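Local coordinates for ancylostoma secreted protein 1 (Necator americanus, PDB 3NT8) that is probably associated with the transition of infective hookworm larvae to parasitism, as a secreted protein built of two CAP domains, at residues N224-S229 with M233-R238; L328-L333 with T360-D365; M104-S109 with S116-P121; D34-A39 with C162-C167; S128-N133 with F147-M152. All blocks are in the same frame, centred on the assembly; numbering follows the deposited sequence.

Contact 1 of 5, residues N224-S229 with M233-R238; sequences NQQCPS and MTDSVR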
# COMPACT_ATOMS: atom_id res chain seq x y z
N ASN A 224 -13.69 9.23 15.72
CA ASN A 224 -14.23 10.14 14.72
C ASN A 224 -14.54 11.45 15.40
O ASN A 224 -15.70 11.79 15.57
CB ASN A 224 -15.50 9.58 14.01
CG ASN A 224 -16.11 10.58 12.97
OD1 ASN A 224 -15.37 11.28 12.26
ND2 ASN A 224 -17.45 10.65 12.89
N GLN A 225 -13.50 12.16 15.82
CA GLN A 225 -13.69 13.47 16.46
C GLN A 225 -13.48 14.68 15.53
O GLN A 225 -14.00 15.77 15.81
CB GLN A 225 -12.83 13.56 17.72
CG GLN A 225 -11.30 13.35 17.45
CD GLN A 225 -10.42 13.24 18.73
OE1 GLN A 225 -10.66 12.40 19.62
NE2 GLN A 225 -9.35 14.09 18.78
N GLN A 226 -12.72 14.49 14.43
CA GLN A 226 -12.35 15.58 13.53
C GLN A 226 -13.60 16.09 12.81
O GLN A 226 -13.84 17.32 12.79
CB GLN A 226 -11.28 15.16 12.52
CG GLN A 226 -9.91 14.90 13.14
CD GLN A 226 -8.78 14.63 12.13
OE1 GLN A 226 -8.67 15.29 11.12
NE2 GLN A 226 -7.94 13.63 12.41
N CYS A 227 -14.38 15.16 12.26
CA CYS A 227 -15.62 15.45 11.54
C CYS A 227 -16.79 14.62 12.05
O CYS A 227 -17.08 13.58 11.52
CB CYS A 227 -15.41 15.17 10.05
SG CYS A 227 -13.96 16.06 9.28
N PRO A 228 -17.49 15.08 13.11
CA PRO A 228 -18.49 14.19 13.75
C PRO A 228 -19.79 14.03 12.96
O PRO A 228 -20.50 13.05 13.15
CB PRO A 228 -18.78 14.88 15.10
CG PRO A 228 -17.77 16.02 15.21
CD PRO A 228 -17.34 16.36 13.82
N SER A 229 -20.10 14.99 12.09
CA SER A 229 -21.26 14.89 11.22
C SER A 229 -21.13 13.90 10.07
O SER A 229 -22.14 13.53 9.47
CB SER A 229 -21.57 16.27 10.65
OG SER A 229 -21.89 17.13 11.73
N MET A 233 -15.77 7.58 7.75
CA MET A 233 -14.38 7.89 7.90
C MET A 233 -14.04 8.01 9.36
O MET A 233 -14.90 8.29 10.19
CB MET A 233 -14.02 9.18 7.14
CG MET A 233 -13.77 9.01 5.66
SD MET A 233 -12.26 8.11 5.20
CE MET A 233 -11.05 9.35 5.29
N THR A 234 -12.76 7.78 9.66
CA THR A 234 -12.22 7.81 10.99
C THR A 234 -10.99 8.66 10.98
O THR A 234 -10.39 8.86 9.93
CB THR A 234 -11.83 6.38 11.50
OG1 THR A 234 -10.94 5.73 10.58
CG2 THR A 234 -13.06 5.52 11.63
N ASP A 235 -10.59 9.12 12.16
CA ASP A 235 -9.47 10.01 12.32
C ASP A 235 -8.16 9.42 11.86
O ASP A 235 -7.31 10.16 11.38
CB ASP A 235 -9.35 10.48 13.77
CG ASP A 235 -10.56 11.26 14.22
OD1 ASP A 235 -11.16 12.02 13.42
OD2 ASP A 235 -10.91 11.12 15.41
N SER A 236 -7.97 8.11 12.00
CA SER A 236 -6.73 7.50 11.63
C SER A 236 -6.57 7.62 10.12
O SER A 236 -5.51 8.01 9.63
CB SER A 236 -6.64 6.04 12.15
OG SER A 236 -7.25 5.08 11.27
N VAL A 237 -7.65 7.34 9.38
CA VAL A 237 -7.63 7.38 7.91
C VAL A 237 -7.40 8.80 7.38
O VAL A 237 -6.64 8.96 6.42
CB VAL A 237 -8.87 6.71 7.29
CG1 VAL A 237 -8.74 6.56 5.75
CG2 VAL A 237 -9.09 5.28 7.91
N ARG A 238 -8.01 9.79 8.04
CA ARG A 238 -7.83 11.19 7.70
C ARG A 238 -6.36 11.53 7.80
O ARG A 238 -5.79 12.11 6.86
CB ARG A 238 -8.65 12.10 8.62
CG ARG A 238 -10.18 11.89 8.55
CD ARG A 238 -11.00 12.83 9.47
NE ARG A 238 -12.42 12.68 9.21
CZ ARG A 238 -13.31 12.14 10.04
NH1 ARG A 238 -12.93 11.71 11.24
NH2 ARG A 238 -14.58 12.03 9.68
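Asn224 and Thr234 bring the two backbones closest, their CA atoms 4.8 Å apart, where the irregular chain of 224-229 folds back beside the first turn of helix 235-253. The carboxylate of Asp235 faces two successive backbone amides of the loop: Gln225 N gives an almost straight bond (177°) to the syn lone pair of OD2, at 2.8 Å, and Gln226 N reaches OD1 at 3.1 Å, also syn but somewhat out of plane. Asp235 OD1 is held by Arg238 NH1 in a salt bridge of 2.8 Å. Arg238, extended from CG to NE, grips the amide oxygen of Asn224 end-on, with NH1 at 2.7 Å and NH2 at 2.8 Å from OD1. Amide and guanidinium lie nearly coplanar, 23° apart, while Cys227 CB covers a guanidinium face, 3.3 Å from NH2. The alkyl part of Gln226 lies against Asp235 and Arg238, and its NE2 is hydrogen-bonded to Asp239 OD1. This fastens the segment ahead of helix 235-253, the first of the second CAP domain, to its opening turn. Cys227 is disulfide-bonded to Cys278 and Arg238 NE is salt-bridged to Glu281, both on helix 278-288; Arg238 also touches Tyr276 of strand 275-276, and Val237 packs on helix 318-330.

Contact 2 of 5, residues L328-L333 with T360-D365; sequences LWWNEL and TQMAWD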
# COMPACT_ATOMS: atom_id res chain seq x y z
N LEU A 328 0.18 5.60 -5.34
CA LEU A 328 -0.08 5.28 -6.77
C LEU A 328 -0.36 6.57 -7.54
O LEU A 328 0.13 6.74 -8.67
CB LEU A 328 -1.24 4.28 -6.95
CG LEU A 328 -0.86 2.81 -6.66
CD1 LEU A 328 -2.08 1.78 -6.51
CD2 LEU A 328 0.23 2.24 -7.64
N TRP A 329 -1.13 7.46 -6.95
CA TRP A 329 -1.32 8.79 -7.58
C TRP A 329 0.01 9.56 -7.73
O TRP A 329 0.27 10.09 -8.83
CB TRP A 329 -2.27 9.64 -6.81
CG TRP A 329 -3.64 9.07 -6.69
CD1 TRP A 329 -4.26 8.26 -7.56
CD2 TRP A 329 -4.58 9.34 -5.62
NE1 TRP A 329 -5.53 7.96 -7.09
CE2 TRP A 329 -5.74 8.60 -5.90
CE3 TRP A 329 -4.55 10.11 -4.46
CZ2 TRP A 329 -6.86 8.61 -5.06
CZ3 TRP A 329 -5.66 10.06 -3.59
CH2 TRP A 329 -6.77 9.33 -3.90
N TRP A 330 0.81 9.61 -6.63
CA TRP A 330 2.08 10.32 -6.60
C TRP A 330 3.13 9.77 -7.55
O TRP A 330 3.89 10.56 -8.16
CB TRP A 330 2.64 10.41 -5.16
CG TRP A 330 3.76 11.40 -5.04
CD1 TRP A 330 5.11 11.13 -5.08
CD2 TRP A 330 3.66 12.85 -4.91
NE1 TRP A 330 5.85 12.31 -4.96
CE2 TRP A 330 4.97 13.36 -4.83
CE3 TRP A 330 2.59 13.74 -4.81
CZ2 TRP A 330 5.23 14.73 -4.70
CZ3 TRP A 330 2.85 15.09 -4.68
CH2 TRP A 330 4.15 15.56 -4.62
N ASN A 331 3.17 8.43 -7.69
CA ASN A 331 4.15 7.74 -8.51
C ASN A 331 4.21 8.16 -9.95
O ASN A 331 5.19 7.91 -10.61
CB ASN A 331 4.11 6.19 -8.32
CG ASN A 331 4.67 5.76 -6.97
OD1 ASN A 331 5.42 6.54 -6.33
ND2 ASN A 331 4.29 4.54 -6.49
N GLU A 332 3.16 8.81 -10.43
CA GLU A 332 3.14 9.32 -11.80
C GLU A 332 4.36 10.14 -12.20
O GLU A 332 4.84 10.10 -13.33
CB GLU A 332 1.82 10.03 -12.05
CG GLU A 332 0.60 9.07 -11.86
CD GLU A 332 -0.75 9.72 -12.10
OE1 GLU A 332 -0.96 10.95 -11.88
OE2 GLU A 332 -1.66 8.96 -12.49
N LEU A 333 4.91 10.84 -11.22
CA LEU A 333 6.01 11.74 -11.46
C LEU A 333 7.25 10.95 -11.80
O LEU A 333 7.99 11.32 -12.75
CB LEU A 333 6.28 12.65 -10.23
CG LEU A 333 7.55 13.51 -10.37
CD1 LEU A 333 7.42 14.58 -11.42
CD2 LEU A 333 7.92 14.18 -9.04
N THR A 360 -0.36 15.72 -10.27
CA THR A 360 -0.39 17.17 -10.42
C THR A 360 -1.31 17.79 -9.39
O THR A 360 -0.95 18.75 -8.71
CB THR A 360 -0.69 17.61 -11.86
OG1 THR A 360 -1.85 16.94 -12.39
CG2 THR A 360 0.51 17.29 -12.76
N GLN A 361 -2.48 17.20 -9.20
CA GLN A 361 -3.38 17.69 -8.19
C GLN A 361 -2.83 17.53 -6.79
O GLN A 361 -3.12 18.33 -5.89
CB GLN A 361 -4.73 16.96 -8.32
CG GLN A 361 -5.84 17.40 -7.37
CD GLN A 361 -6.19 18.85 -7.56
OE1 GLN A 361 -7.06 19.23 -8.38
NE2 GLN A 361 -5.54 19.69 -6.78
N MET A 362 -2.06 16.48 -6.56
CA MET A 362 -1.44 16.34 -5.22
C MET A 362 -0.35 17.42 -4.97
O MET A 362 -0.19 17.91 -3.83
CB MET A 362 -0.86 14.94 -5.04
CG MET A 362 -1.90 13.84 -4.88
SD MET A 362 -1.14 12.20 -4.59
CE MET A 362 -0.37 12.38 -2.96
N ALA A 363 0.39 17.77 -6.02
CA ALA A 363 1.49 18.71 -5.92
C ALA A 363 1.07 20.15 -6.20
O ALA A 363 1.91 21.04 -6.14
CB ALA A 363 2.59 18.34 -6.90
N TRP A 364 -0.21 20.38 -6.50
CA TRP A 364 -0.71 21.73 -6.88
C TRP A 364 -0.62 22.76 -5.75
O TRP A 364 -1.24 22.59 -4.67
CB TRP A 364 -2.15 21.64 -7.40
CG TRP A 364 -2.44 22.64 -8.49
CD1 TRP A 364 -2.93 23.92 -8.34
CD2 TRP A 364 -2.22 22.46 -9.89
NE1 TRP A 364 -3.05 24.54 -9.56
CE2 TRP A 364 -2.63 23.67 -10.54
CE3 TRP A 364 -1.70 21.42 -10.68
CZ2 TRP A 364 -2.54 23.85 -11.94
CZ3 TRP A 364 -1.64 21.60 -12.07
CH2 TRP A 364 -2.05 22.80 -12.68
N ASP A 365 0.18 23.81 -5.98
CA ASP A 365 0.55 24.66 -4.86
C ASP A 365 -0.60 25.44 -4.27
O ASP A 365 -0.59 25.69 -3.07
CB ASP A 365 1.77 25.58 -5.14
CG ASP A 365 1.55 26.56 -6.24
OD1 ASP A 365 0.68 26.37 -7.05
OD2 ASP A 365 2.31 27.52 -6.38
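Met362 reaches across from the helix 357-363 and puts its sulfur between two successive tryptophans, Trp329 and Trp330. SD lies 3.6 Å from Trp329 CB and near the plane of that indole, 5.4 Å from the centroid of its six-membered ring and 85° off the normal, an edge-on Met-aromatic contact. The same sulfur meets Trp330 in a similar way, 5.5 Å from the six-membered ring centroid and again at the edge. Further back along the chain, Met362 CB abuts the benzo rim of Trp330, 3.7 Å from CE3, and the terminal methyl CE touches that same CE3 carbon because the chain bends at its last torsion (chi3 67°). Ala363 extends the apolar surface, its CB 3.9 Å from Trp330 CH2. Trp330 has CG anti to its backbone nitrogen (chi1 -167°), a setting that carries the indole over to the 360-365 side, while the Trp329 indole, also reached by the sulfur, lies against strands 305-311 and 381-388. This is the layered build of a CAP domain, an alpha-beta-alpha sandwich, with the helices 318-330 and 357-363 meeting on one side of the sheet. Both indole nitrogens are satisfied further out: Trp329 NE1 bonds to Ile308 O on strand 305-311, and Trp330 NE1 to Glu257 OE1. Met362 also touches Tyr387 of strand 381-388 and His245 and Phe248 of helix 235-253, and its backbone O accepts from Arg249 NH1.

Contact 3 of 5, residues M104-S109 with S116-P121; sequences MSWSSS and SVKIEP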
# COMPACT_ATOMS: atom_id res chain seq x y z
N MET A 104 -1.71 -23.47 -4.29
CA MET A 104 -0.94 -24.54 -4.91
C MET A 104 -1.80 -25.79 -4.93
O MET A 104 -2.45 -26.12 -3.94
CB MET A 104 0.34 -24.84 -4.15
CG MET A 104 1.16 -25.91 -4.71
SD MET A 104 1.83 -25.37 -6.24
CE MET A 104 2.87 -26.83 -6.50
N SER A 105 -1.73 -26.50 -6.04
CA SER A 105 -2.50 -27.72 -6.19
C SER A 105 -1.57 -28.91 -6.47
O SER A 105 -0.69 -28.83 -7.33
CB SER A 105 -3.57 -27.55 -7.27
OG SER A 105 -4.32 -28.76 -7.42
N TRP A 106 -1.76 -30.00 -5.73
CA TRP A 106 -1.03 -31.24 -6.00
C TRP A 106 -1.94 -32.37 -6.45
O TRP A 106 -3.10 -32.49 -6.00
CB TRP A 106 -0.29 -31.71 -4.75
CG TRP A 106 0.64 -30.70 -4.20
CD1 TRP A 106 0.37 -29.76 -3.25
CD2 TRP A 106 2.00 -30.54 -4.55
NE1 TRP A 106 1.49 -29.00 -3.00
CE2 TRP A 106 2.51 -29.46 -3.78
CE3 TRP A 106 2.86 -31.20 -5.44
CZ2 TRP A 106 3.82 -29.03 -3.88
CZ3 TRP A 106 4.17 -30.77 -5.54
CH2 TRP A 106 4.65 -29.69 -4.76
N SER A 107 -1.43 -33.22 -7.34
CA SER A 107 -2.17 -34.42 -7.71
C SER A 107 -1.31 -35.64 -7.54
O SER A 107 -0.11 -35.64 -7.83
CB SER A 107 -2.73 -34.36 -9.14
OG SER A 107 -3.71 -33.35 -9.25
N SER A 108 -1.93 -36.69 -7.04
CA SER A 108 -1.25 -37.98 -6.95
C SER A 108 -2.30 -39.05 -6.89
O SER A 108 -3.30 -38.90 -6.19
CB SER A 108 -0.35 -38.03 -5.73
OG SER A 108 0.18 -39.34 -5.54
N SER A 109 -2.06 -40.14 -7.62
CA SER A 109 -2.97 -41.27 -7.77
C SER A 109 -3.04 -42.10 -6.51
O SER A 109 -3.98 -42.90 -6.33
CB SER A 109 -2.53 -42.16 -8.93
OG SER A 109 -1.21 -42.64 -8.72
N SER A 116 0.67 -33.04 5.66
CA SER A 116 1.60 -32.11 6.25
C SER A 116 2.98 -32.11 5.53
O SER A 116 3.72 -31.11 5.55
CB SER A 116 1.69 -32.40 7.75
OG SER A 116 2.10 -33.75 7.98
N VAL A 117 3.30 -33.19 4.81
CA VAL A 117 4.64 -33.25 4.16
C VAL A 117 4.73 -32.41 2.91
O VAL A 117 5.83 -32.19 2.36
CB VAL A 117 5.15 -34.69 3.92
CG1 VAL A 117 5.20 -35.43 5.30
CG2 VAL A 117 4.27 -35.43 2.90
N LYS A 118 3.58 -31.91 2.49
CA LYS A 118 3.53 -31.02 1.36
C LYS A 118 3.59 -29.55 1.76
O LYS A 118 3.54 -28.66 0.88
CB LYS A 118 2.27 -31.30 0.53
CG LYS A 118 2.39 -32.53 -0.32
CD LYS A 118 3.28 -32.31 -1.56
CE LYS A 118 3.58 -33.60 -2.23
NZ LYS A 118 4.42 -33.36 -3.43
N ILE A 119 3.71 -29.27 3.06
CA ILE A 119 3.76 -27.87 3.48
C ILE A 119 5.08 -27.20 3.03
O ILE A 119 5.07 -26.09 2.55
CB ILE A 119 3.54 -27.65 5.00
CG1 ILE A 119 2.12 -28.03 5.43
CG2 ILE A 119 3.83 -26.14 5.35
CD1 ILE A 119 1.99 -28.02 6.99
N GLU A 120 6.19 -27.89 3.20
CA GLU A 120 7.47 -27.31 2.96
C GLU A 120 7.75 -27.10 1.47
O GLU A 120 8.21 -26.04 1.08
CB GLU A 120 8.59 -28.12 3.66
CG GLU A 120 9.98 -27.36 3.75
CD GLU A 120 10.79 -27.28 2.44
OE1 GLU A 120 10.67 -28.15 1.51
OE2 GLU A 120 11.60 -26.31 2.36
N PRO A 121 7.48 -28.12 0.66
CA PRO A 121 7.73 -27.92 -0.75
C PRO A 121 6.73 -26.94 -1.37
O PRO A 121 7.06 -26.36 -2.39
CB PRO A 121 7.62 -29.36 -1.34
CG PRO A 121 6.65 -30.03 -0.42
CD PRO A 121 7.15 -29.53 0.95
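Trp106 and Lys118 bury the most surface here, with Pro121 a minor third. The indole of Trp106 projects from the strand 100-107, and the lysine chain lies over one of its faces, crossing it obliquely. Lys118 CD sits above the five-membered ring, 3.8 Å from its centroid and only 15° off the normal, in a CH-pi contact. Two atoms further on, NZ stands over the six-membered ring, 3.6 Å from that centroid and 27° off the normal, a cation-pi contact; its closest ring atom is Trp106 CE3 at 3.3 Å. The lysine gets there by a kink at its second torsion (chi2 -75°), beyond which the chain runs extended, so that methylenes and ammonium follow the long direction of the indole instead of rising from it. Across the ring, the opposite face takes the methyl CE of Met104, from the same strand, toward the rim. Pro121 comes to the edge, its carbonyl carbon 4.4 Å from Trp106 CZ2 and near the ring plane. The rotation of the indole is further fixed by its nitrogen, since NE1 is hydrogen-bonded to Thr122 OG1 on helix 119-127. Leu171, on the adjacent strand 170-177, touches both Trp106 and Lys118. The contact thus joins an outermost strand of the sheet of the first CAP domain to the 3-10 turn and the first turn of helix 119-127. The pair lies at the protein surface, where the ammonium probably gains electrostatic stabilisation from the indole face.

Contact 4 of 5, residues D34-A39 with C162-C167; sequences DSDRQA and CAYKVC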
# COMPACT_ATOMS: atom_id res chain seq x y z
N ASP A 34 -1.81 -27.84 15.08
CA ASP A 34 -0.91 -26.76 15.55
C ASP A 34 0.46 -26.89 14.98
O ASP A 34 1.12 -25.89 14.69
CB ASP A 34 -0.86 -26.64 17.06
CG ASP A 34 -2.07 -25.92 17.60
OD1 ASP A 34 -2.93 -25.51 16.76
OD2 ASP A 34 -2.19 -25.80 18.84
N SER A 35 0.86 -28.13 14.75
CA SER A 35 2.15 -28.41 14.22
C SER A 35 2.25 -27.89 12.79
O SER A 35 3.31 -27.44 12.34
CB SER A 35 2.41 -29.93 14.28
OG SER A 35 3.66 -30.14 13.71
N ASP A 36 1.11 -27.95 12.08
CA ASP A 36 1.00 -27.38 10.75
C ASP A 36 1.03 -25.86 10.81
O ASP A 36 1.68 -25.25 10.01
CB ASP A 36 -0.32 -27.80 10.11
CG ASP A 36 -0.39 -29.30 9.85
OD1 ASP A 36 0.65 -29.96 9.68
OD2 ASP A 36 -1.52 -29.80 9.77
N ARG A 37 0.32 -25.28 11.77
CA ARG A 37 0.26 -23.85 11.86
C ARG A 37 1.65 -23.33 12.17
O ARG A 37 1.98 -22.20 11.81
CB ARG A 37 -0.69 -23.40 12.93
CG ARG A 37 -2.10 -23.77 12.70
CD ARG A 37 -2.94 -23.57 13.95
NE ARG A 37 -4.37 -23.66 13.62
CZ ARG A 37 -5.06 -24.77 13.77
NH1 ARG A 37 -4.49 -25.83 14.32
NH2 ARG A 37 -6.33 -24.79 13.42
N GLN A 38 2.42 -24.08 12.94
CA GLN A 38 3.71 -23.65 13.39
C GLN A 38 4.63 -23.81 12.19
O GLN A 38 5.47 -23.00 12.01
CB GLN A 38 4.13 -24.50 14.60
CG GLN A 38 5.41 -24.02 15.30
CD GLN A 38 5.15 -22.79 16.14
OE1 GLN A 38 4.34 -22.85 17.07
NE2 GLN A 38 5.76 -21.65 15.78
N ALA A 39 4.43 -24.80 11.33
CA ALA A 39 5.29 -24.93 10.17
C ALA A 39 5.03 -23.85 9.07
O ALA A 39 5.96 -23.40 8.45
CB ALA A 39 5.25 -26.32 9.60
N CYS A 162 -3.20 -19.88 7.00
CA CYS A 162 -3.02 -20.95 6.01
C CYS A 162 -3.85 -22.21 6.38
O CYS A 162 -4.15 -22.41 7.58
CB CYS A 162 -1.54 -21.34 5.82
SG CYS A 162 -0.28 -20.07 5.62
N ALA A 163 -4.15 -23.04 5.36
CA ALA A 163 -4.89 -24.27 5.49
C ALA A 163 -4.63 -25.17 4.25
O ALA A 163 -4.31 -24.64 3.20
CB ALA A 163 -6.42 -23.94 5.66
N TYR A 164 -4.68 -26.50 4.40
CA TYR A 164 -4.74 -27.43 3.26
C TYR A 164 -6.05 -28.25 3.32
O TYR A 164 -6.72 -28.23 4.34
CB TYR A 164 -3.51 -28.34 3.15
CG TYR A 164 -3.27 -29.16 4.40
CD1 TYR A 164 -4.13 -30.23 4.76
CD2 TYR A 164 -2.26 -28.83 5.26
CE1 TYR A 164 -3.94 -30.96 5.93
CE2 TYR A 164 -2.06 -29.52 6.44
CZ TYR A 164 -2.91 -30.59 6.77
OH TYR A 164 -2.72 -31.27 7.94
N LYS A 165 -6.48 -28.84 2.20
CA LYS A 165 -7.61 -29.76 2.15
C LYS A 165 -7.30 -30.87 1.19
O LYS A 165 -6.89 -30.58 0.08
CB LYS A 165 -8.86 -29.04 1.69
CG LYS A 165 -10.13 -29.85 1.75
CD LYS A 165 -10.56 -30.22 3.15
CE LYS A 165 -11.90 -31.00 3.02
NZ LYS A 165 -12.62 -31.30 4.32
N VAL A 166 -7.48 -32.13 1.62
CA VAL A 166 -7.40 -33.30 0.73
C VAL A 166 -8.76 -33.52 -0.04
O VAL A 166 -9.84 -33.47 0.55
CB VAL A 166 -6.97 -34.59 1.50
CG1 VAL A 166 -6.90 -35.79 0.59
CG2 VAL A 166 -5.61 -34.38 2.15
N CYS A 167 -8.68 -33.73 -1.35
CA CYS A 167 -9.88 -34.08 -2.10
C CYS A 167 -9.64 -35.34 -2.88
O CYS A 167 -9.44 -35.31 -4.08
CB CYS A 167 -10.30 -32.95 -3.04
SG CYS A 167 -10.61 -31.41 -2.23
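Tyr164 turns the end of its ring to Asp36, and the hydroxyl gives a short hydrogen bond, 2.6 Å from OH to Asp36 OD2. The two side chains cross at about a right angle, with carboxylate and ring planes 70° apart. OD2 approaches at the ring edge, near its plane, and also lies 3.4 Å from Tyr164 CE2. At the acid, the hydroxyl arrives on the syn side of OD2 but 35° out of the carboxylate plane. The tyrosine reaches the helix because its CG stands between the backbone nitrogen and the carbonyl carbon (chi1 57°), which swings the ring off the strand 159-167 and over to the first turns of helix 34-52. The Tyr164 side chain also touches Leu171 and Val173 of the neighbouring strand 170-177, and Pro115 of a loop. Asp36 OD2 has a second donor in the backbone N of Thr33, just ahead of the helix. The bond ties this helix to the sheet in the first CAP domain. Both residues are buried, and a carboxylate oxygen that takes two hydrogen bonds close to the N-terminal end of a helix would probably be favoured in its charged form.

Contact 5 of 5, residues S128-N133 with F147-M152; sequences SGAKKN and FAFSNM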
# COMPACT_ATOMS: atom_id res chain seq x y z
N SER A 128 10.56 -19.49 -4.26
CA SER A 128 11.66 -19.67 -5.18
C SER A 128 11.57 -18.64 -6.31
O SER A 128 12.43 -18.60 -7.17
CB SER A 128 11.77 -21.14 -5.72
OG SER A 128 10.62 -21.56 -6.46
N GLY A 129 10.48 -17.85 -6.30
CA GLY A 129 10.26 -16.76 -7.22
C GLY A 129 11.49 -15.87 -7.37
O GLY A 129 11.93 -15.60 -8.48
N ALA A 130 12.08 -15.49 -6.23
CA ALA A 130 13.11 -14.49 -6.20
C ALA A 130 14.44 -15.03 -6.64
O ALA A 130 15.21 -14.32 -7.29
CB ALA A 130 13.21 -13.96 -4.84
N LYS A 131 14.75 -16.26 -6.25
CA LYS A 131 15.99 -16.89 -6.61
C LYS A 131 16.03 -17.25 -8.07
O LYS A 131 17.08 -17.22 -8.69
CB LYS A 131 16.18 -18.16 -5.76
CG LYS A 131 17.39 -19.00 -6.16
CD LYS A 131 18.63 -18.63 -5.43
CE LYS A 131 19.71 -19.69 -5.59
NZ LYS A 131 19.74 -20.62 -4.43
N LYS A 132 14.88 -17.62 -8.63
CA LYS A 132 14.84 -18.05 -10.02
C LYS A 132 14.81 -16.91 -11.03
O LYS A 132 15.45 -17.01 -12.06
CB LYS A 132 13.70 -19.04 -10.25
CG LYS A 132 14.03 -20.45 -9.68
CD LYS A 132 13.06 -21.50 -10.28
CE LYS A 132 13.30 -22.93 -9.75
NZ LYS A 132 13.01 -23.07 -8.29
N ASN A 133 14.09 -15.84 -10.72
CA ASN A 133 13.88 -14.67 -11.62
C ASN A 133 14.65 -13.39 -11.28
O ASN A 133 15.03 -12.63 -12.15
CB ASN A 133 12.39 -14.33 -11.64
CG ASN A 133 11.56 -15.46 -12.18
OD1 ASN A 133 11.66 -15.80 -13.37
ND2 ASN A 133 10.71 -16.07 -11.31
N PHE A 147 4.88 -13.20 -8.12
CA PHE A 147 3.59 -13.09 -7.45
C PHE A 147 3.57 -13.74 -6.08
O PHE A 147 3.15 -13.13 -5.08
CB PHE A 147 2.49 -13.72 -8.27
CG PHE A 147 1.14 -13.64 -7.60
CD1 PHE A 147 0.40 -12.45 -7.61
CD2 PHE A 147 0.62 -14.74 -6.95
CE1 PHE A 147 -0.84 -12.36 -6.97
CE2 PHE A 147 -0.65 -14.66 -6.31
CZ PHE A 147 -1.35 -13.47 -6.31
N ALA A 148 3.95 -15.00 -6.04
CA ALA A 148 3.84 -15.78 -4.85
C ALA A 148 4.89 -15.36 -3.80
O ALA A 148 4.58 -15.34 -2.64
CB ALA A 148 3.95 -17.30 -5.23
N PHE A 149 6.09 -14.97 -4.24
CA PHE A 149 7.14 -14.46 -3.37
C PHE A 149 6.78 -13.13 -2.73
O PHE A 149 7.07 -12.97 -1.56
CB PHE A 149 8.48 -14.37 -4.15
CG PHE A 149 9.59 -13.59 -3.42
CD1 PHE A 149 10.37 -14.21 -2.46
CD2 PHE A 149 9.85 -12.24 -3.73
CE1 PHE A 149 11.41 -13.52 -1.78
CE2 PHE A 149 10.90 -11.51 -3.07
CZ PHE A 149 11.67 -12.15 -2.09
N SER A 150 6.12 -12.24 -3.47
CA SER A 150 5.69 -10.91 -3.01
C SER A 150 4.75 -10.92 -1.81
O SER A 150 4.97 -10.14 -0.87
CB SER A 150 5.13 -10.06 -4.16
OG SER A 150 3.81 -10.41 -4.54
N ASN A 151 3.77 -11.83 -1.79
CA ASN A 151 2.90 -12.05 -0.64
C ASN A 151 3.63 -12.57 0.57
O ASN A 151 3.33 -12.17 1.67
CB ASN A 151 1.67 -12.97 -0.92
CG ASN A 151 0.81 -12.44 -2.06
OD1 ASN A 151 0.56 -11.25 -2.11
ND2 ASN A 151 0.45 -13.31 -3.02
N MET A 152 4.62 -13.43 0.36
CA MET A 152 5.37 -14.01 1.49
C MET A 152 6.27 -12.97 2.17
O MET A 152 6.42 -13.01 3.39
CB MET A 152 6.19 -15.21 1.05
CG MET A 152 5.36 -16.34 0.50
SD MET A 152 6.26 -17.94 0.30
CE MET A 152 6.82 -18.25 2.00
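Ala130 and Phe149 make the chief contact, a CH-pi interaction: the alanine methyl CB stands squarely over the phenylalanine ring, 3.5 Å from its centroid and 8° off the normal. All six ring carbons lie at similar distances from that methyl, the nearest, Phe149 CE1 and CZ, at 3.6 Å. The ring is set for it by a first torsion that places CG anti to the backbone nitrogen (chi1 169°), directing it to the facing helix. Close backbone packing comes second. Gly129 and Phe149 have their CA atoms 5.5 Å apart, and Gly129 CA comes to 4.3 Å from Phe149 CB, an approach helped by the lack of a side chain on the glycine. Hydrogen bonding acts within each segment. Gly129 O accepts from both the backbone N and the side-chain ND2 of Asn133, the latter at 3.1 Å in the carbonyl plane, and Ser150 OG bonds back to Phe147 O at 2.9 Å. Trp127 meets Phe149 edge-to-face, and Met152 touches Trp126, Trp127 and Tyr177. This is one helical layer of the alpha-beta-alpha sandwich of the first CAP domain, where helix 147-153 lies on the sheet and the short helix 129-133 packs against that helix.

Contacts 3, 4 and 5 belong to the first CAP domain, contacts 1 and 2 to the second half of the chain. Contacts 2, 4 and 5 are buried, contact 1 is partly so, and contact 3 lies at the surface. Chemistry follows place: contacts 2 and 5 are apolar helix-to-helix packing, contact 4 is a single buried polar bond, contact 1 a network of charges and amides, and contact 3 a cation over an indole. Contacts 3 and 4 reach the same sheet and touch, Ser116 CB lying 3.3 Å from Asp36 OD1. Contacts 1 and 3 fall on opposite sides of the chain's centre, their own centres about 47 Å apart.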